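Local structure of inactive Zymogen C11 Protease (Parabacteroides distasonis, 6MZO) at residues E237-K249 with Y281-F294. The protein is an inactive zymogen of a clostripain-like C11 protease, whose mature form would be expected to cleave peptide bonds as a cysteine peptidase of clan CD. Sequence-based numbering, arbitrary orientation.
Sequences ELAATCRTLFHDK and YVSRLATEEQYNAF
Leu245 and Phe246, late in helix 235-246, pack on the segment 281-286, which leads into an antiparallel helix pair: the local axes of 237-246 and 288-294 run at 166°, with a closest approach of 9.4 Å. The two helices follow strand 226-231 and precede strand 302-307 of the central sheet, and the centre of the contact lies about 24 Å from the centre of the chain. Apolar contacts dominate. Leu245 CD2 meets Val282 CG1 at 3.9 Å, the two side chains crossing at nearly a right angle, while CD1 rests against Leu285 CB. Phe246 CE1 touches Leu285 CD1 at 3.6 Å; its ring also approaches Tyr281 obliquely, with planes at 37° and centroids 5.8 Å apart. Val356 of helix 351-357 also touches Phe246. Farther along, Cys242 SG lies at the edge of the Phe294 ring, 80° off its normal, a sulfur-aromatic contact, and Val282 CG1 sits over the centre of one face. Thr241 has CG2 anti to its backbone N, which sets the methyl 3.5 Å from Phe294 N; its OG1 bonds with Ser297.

No direct hydrogen bond joins the segments, so waters make the polar links. One donates to both Thr241 O and Gln290 O; another accepts from Gln290 NE2 and lies 3.0 Å from Thr244 O. A capping box starts helix 288-301: Thr287 OG1 accepts from Gln290 N while Gln290 OE1 accepts from Thr287 N, fixing the amide. A third water accepts from Lys249 NZ and lies 2.7 Å from Gln290 OE1, the same oxygen that accepts from Thr287 N, which lies above its carbonyl plane.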
# COMPACT_ATOMS: atom_id res chain seq x y z
N GLU A 237 -2.58 8.48 17.69
CA GLU A 237 -1.88 8.18 18.91
C GLU A 237 -0.44 7.78 18.58
O GLU A 237 0.51 8.16 19.27
CB GLU A 237 -2.58 7.07 19.68
CG GLU A 237 -1.82 6.71 20.94
CD GLU A 237 -2.40 5.51 21.65
OE1 GLU A 237 -3.64 5.39 21.70
OE2 GLU A 237 -1.59 4.67 22.12
N LEU A 238 -0.25 7.02 17.49
CA LEU A 238 1.10 6.56 17.16
C LEU A 238 1.96 7.80 16.87
O LEU A 238 3.13 7.90 17.28
CB LEU A 238 1.05 5.56 15.97
CG LEU A 238 2.42 5.03 15.51
CD1 LEU A 238 3.16 4.31 16.64
CD2 LEU A 238 2.13 4.10 14.38
N ALA A 239 1.38 8.80 16.20
CA ALA A 239 2.17 9.96 15.83
C ALA A 239 2.50 10.71 17.09
O ALA A 239 3.61 11.16 17.25
CB ALA A 239 1.43 10.84 14.86
N ALA A 240 1.54 10.80 18.01
CA ALA A 240 1.79 11.57 19.22
C ALA A 240 2.91 10.92 20.03
O ALA A 240 3.78 11.62 20.61
CB ALA A 240 0.54 11.68 20.03
N THR A 241 2.92 9.59 20.04
CA THR A 241 3.88 8.87 20.83
C THR A 241 5.23 9.14 20.17
O THR A 241 6.23 9.37 20.84
CB THR A 241 3.54 7.40 20.90
OG1 THR A 241 2.27 7.21 21.59
CG2 THR A 241 4.63 6.65 21.62
N CYS A 242 5.27 9.12 18.82
CA CYS A 242 6.54 9.34 18.12
C CYS A 242 6.98 10.76 18.26
O CYS A 242 8.20 11.03 18.36
CB CYS A 242 6.41 8.95 16.63
SG CYS A 242 6.27 7.17 16.42
N ARG A 243 6.01 11.68 18.34
CA ARG A 243 6.39 13.07 18.46
C ARG A 243 7.27 13.28 19.70
O ARG A 243 8.29 14.05 19.65
CB ARG A 243 5.11 13.94 18.55
CG ARG A 243 5.44 15.44 18.72
CD ARG A 243 4.13 16.24 18.84
NE ARG A 243 3.18 15.78 17.85
CZ ARG A 243 2.00 15.23 18.12
NH1 ARG A 243 1.57 15.13 19.38
NH2 ARG A 243 1.24 14.79 17.11
N THR A 244 7.00 12.49 20.75
CA THR A 244 7.73 12.75 22.01
C THR A 244 9.22 12.47 21.89
O THR A 244 10.04 13.14 22.55
CB THR A 244 7.15 11.94 23.19
OG1 THR A 244 7.37 10.55 22.99
CG2 THR A 244 5.64 12.17 23.31
N LEU A 245 9.61 11.59 20.96
CA LEU A 245 11.02 11.28 20.80
C LEU A 245 11.63 11.96 19.59
O LEU A 245 12.85 12.07 19.52
CB LEU A 245 11.26 9.76 20.73
CG LEU A 245 10.77 8.95 19.51
CD1 LEU A 245 11.92 8.34 18.74
CD2 LEU A 245 9.82 7.83 19.90
N PHE A 246 10.83 12.44 18.63
CA PHE A 246 11.44 13.05 17.45
C PHE A 246 11.50 14.58 17.51
O PHE A 246 12.37 15.20 16.87
CB PHE A 246 10.67 12.62 16.19
CG PHE A 246 11.02 11.28 15.71
CD1 PHE A 246 12.24 11.07 15.08
CD2 PHE A 246 10.12 10.21 15.85
CE1 PHE A 246 12.59 9.81 14.63
CE2 PHE A 246 10.46 8.95 15.35
CZ PHE A 246 11.69 8.75 14.75
N HIS A 247 10.58 15.18 18.26
CA HIS A 247 10.38 16.63 18.13
C HIS A 247 11.56 17.43 18.71
O HIS A 247 11.65 18.66 18.47
CB HIS A 247 9.06 17.07 18.79
CG HIS A 247 9.10 17.11 20.28
ND1 HIS A 247 9.72 16.15 21.05
CD2 HIS A 247 8.63 18.03 21.16
CE1 HIS A 247 9.63 16.46 22.32
NE2 HIS A 247 8.99 17.61 22.42
N ASP A 248 12.46 16.78 19.46
CA ASP A 248 13.56 17.52 20.06
C ASP A 248 14.91 17.05 19.53
O ASP A 248 15.99 17.32 20.12
CB ASP A 248 13.50 17.43 21.60
CG ASP A 248 13.73 16.02 22.14
OD1 ASP A 248 13.63 15.04 21.38
OD2 ASP A 248 14.06 15.92 23.35
N LYS A 249 14.87 16.35 18.40
CA LYS A 249 16.12 15.78 17.85
C LYS A 249 16.63 16.78 16.79
O LYS A 249 15.85 17.15 15.88
CB LYS A 249 15.91 14.39 17.23
CG LYS A 249 15.47 13.27 18.24
CD LYS A 249 16.60 13.08 19.25
CE LYS A 249 16.18 12.10 20.38
NZ LYS A 249 14.97 12.48 21.22
N TYR A 281 14.60 1.62 13.97
CA TYR A 281 15.03 3.00 13.95
C TYR A 281 14.69 3.71 15.25
O TYR A 281 15.51 4.31 15.86
CB TYR A 281 14.39 3.73 12.78
CG TYR A 281 14.76 5.18 12.66
CD1 TYR A 281 16.06 5.58 12.76
CD2 TYR A 281 13.80 6.12 12.41
CE1 TYR A 281 16.39 6.91 12.63
CE2 TYR A 281 14.12 7.44 12.28
CZ TYR A 281 15.42 7.82 12.39
OH TYR A 281 15.75 9.12 12.26
N VAL A 282 13.44 3.64 15.64
CA VAL A 282 13.00 4.29 16.87
C VAL A 282 13.79 3.80 18.08
O VAL A 282 14.17 4.62 18.96
CB VAL A 282 11.41 4.07 17.10
CG1 VAL A 282 11.04 4.37 18.54
CG2 VAL A 282 10.64 4.95 16.14
N SER A 283 14.15 2.51 18.10
CA SER A 283 14.93 2.00 19.23
C SER A 283 16.33 2.66 19.38
O SER A 283 16.92 2.65 20.46
CB SER A 283 15.09 0.45 19.12
OG SER A 283 16.14 0.15 18.19
N ARG A 284 16.82 3.30 18.31
CA ARG A 284 18.11 4.01 18.33
C ARG A 284 18.03 5.42 18.90
O ARG A 284 19.05 6.02 19.24
CB ARG A 284 18.71 4.16 16.93
CG ARG A 284 18.81 2.90 16.11
CD ARG A 284 19.39 1.82 16.89
NE ARG A 284 19.17 0.51 16.28
CZ ARG A 284 20.14 -0.36 16.00
NH1 ARG A 284 21.43 -0.05 16.30
NH2 ARG A 284 19.83 -1.52 15.43
N LEU A 285 16.83 5.95 19.00
CA LEU A 285 16.62 7.33 19.41
C LEU A 285 15.83 7.45 20.70
O LEU A 285 16.07 8.39 21.48
CB LEU A 285 15.87 8.08 18.32
CG LEU A 285 16.70 8.36 17.05
CD1 LEU A 285 15.79 8.91 15.98
CD2 LEU A 285 17.80 9.40 17.34
N ALA A 286 14.90 6.51 20.92
CA ALA A 286 14.03 6.58 22.10
C ALA A 286 14.71 6.28 23.41
O ALA A 286 15.58 5.39 23.51
CB ALA A 286 12.84 5.59 21.93
N THR A 287 14.27 6.97 24.47
CA THR A 287 14.59 6.56 25.82
C THR A 287 13.83 5.24 26.08
O THR A 287 13.01 4.85 25.28
CB THR A 287 14.16 7.59 26.86
OG1 THR A 287 12.72 7.72 26.80
CG2 THR A 287 14.80 8.91 26.58
N GLU A 288 14.16 4.54 27.16
CA GLU A 288 13.50 3.28 27.46
C GLU A 288 12.01 3.52 27.64
O GLU A 288 11.19 2.76 27.12
CB GLU A 288 14.07 2.64 28.70
CG GLU A 288 13.49 1.26 28.98
CD GLU A 288 13.93 0.75 30.34
OE1 GLU A 288 13.09 0.18 31.09
OE2 GLU A 288 15.13 0.95 30.67
N GLU A 289 11.69 4.60 28.34
CA GLU A 289 10.28 4.95 28.56
C GLU A 289 9.54 5.25 27.25
O GLU A 289 8.45 4.72 26.98
CB GLU A 289 10.21 6.16 29.48
CG GLU A 289 8.81 6.51 29.95
CD GLU A 289 8.82 7.59 31.03
OE1 GLU A 289 8.13 8.62 30.85
OE2 GLU A 289 9.49 7.42 32.07
N GLN A 290 10.12 6.11 26.41
CA GLN A 290 9.55 6.37 25.09
C GLN A 290 9.41 5.12 24.22
O GLN A 290 8.43 4.96 23.48
CB GLN A 290 10.44 7.41 24.36
CG GLN A 290 10.40 8.76 25.03
CD GLN A 290 11.53 9.69 24.61
OE1 GLN A 290 12.50 9.28 23.94
NE2 GLN A 290 11.43 10.94 25.04
N TYR A 291 10.42 4.24 24.26
CA TYR A 291 10.38 3.02 23.47
C TYR A 291 9.25 2.11 23.95
O TYR A 291 8.54 1.54 23.09
CB TYR A 291 11.71 2.28 23.52
CG TYR A 291 11.85 1.11 22.56
CD1 TYR A 291 11.50 1.21 21.21
CD2 TYR A 291 12.41 -0.07 22.99
CE1 TYR A 291 11.64 0.11 20.33
CE2 TYR A 291 12.59 -1.16 22.13
CZ TYR A 291 12.22 -1.06 20.81
OH TYR A 291 12.43 -2.16 20.01
N ASN A 292 9.02 2.01 25.26
CA ASN A 292 7.95 1.15 25.75
C ASN A 292 6.61 1.73 25.30
O ASN A 292 5.72 0.99 24.86
CB ASN A 292 8.01 0.99 27.26
CG ASN A 292 9.17 0.06 27.70
OD1 ASN A 292 9.70 -0.73 26.90
ND2 ASN A 292 9.55 0.16 28.94
N ALA A 293 6.48 3.06 25.35
CA ALA A 293 5.23 3.73 24.90
C ALA A 293 5.00 3.50 23.40
O ALA A 293 3.88 3.23 22.95
CB ALA A 293 5.26 5.20 25.19
N PHE A 294 6.08 3.65 22.64
CA PHE A 294 6.05 3.38 21.19
C PHE A 294 5.58 1.96 20.90
O PHE A 294 4.69 1.75 20.07
CB PHE A 294 7.44 3.64 20.59
CG PHE A 294 7.58 3.15 19.20
CD1 PHE A 294 7.10 3.88 18.14
CD2 PHE A 294 8.21 1.89 18.97
CE1 PHE A 294 7.30 3.40 16.77
CE2 PHE A 294 8.39 1.41 17.66
CZ PHE A 294 7.91 2.13 16.57
O HOH W 1 7.38 7.78 23.07
O HOH W 2 12.87 13.20 23.59
O HOH W 3 14.78 10.37 23.10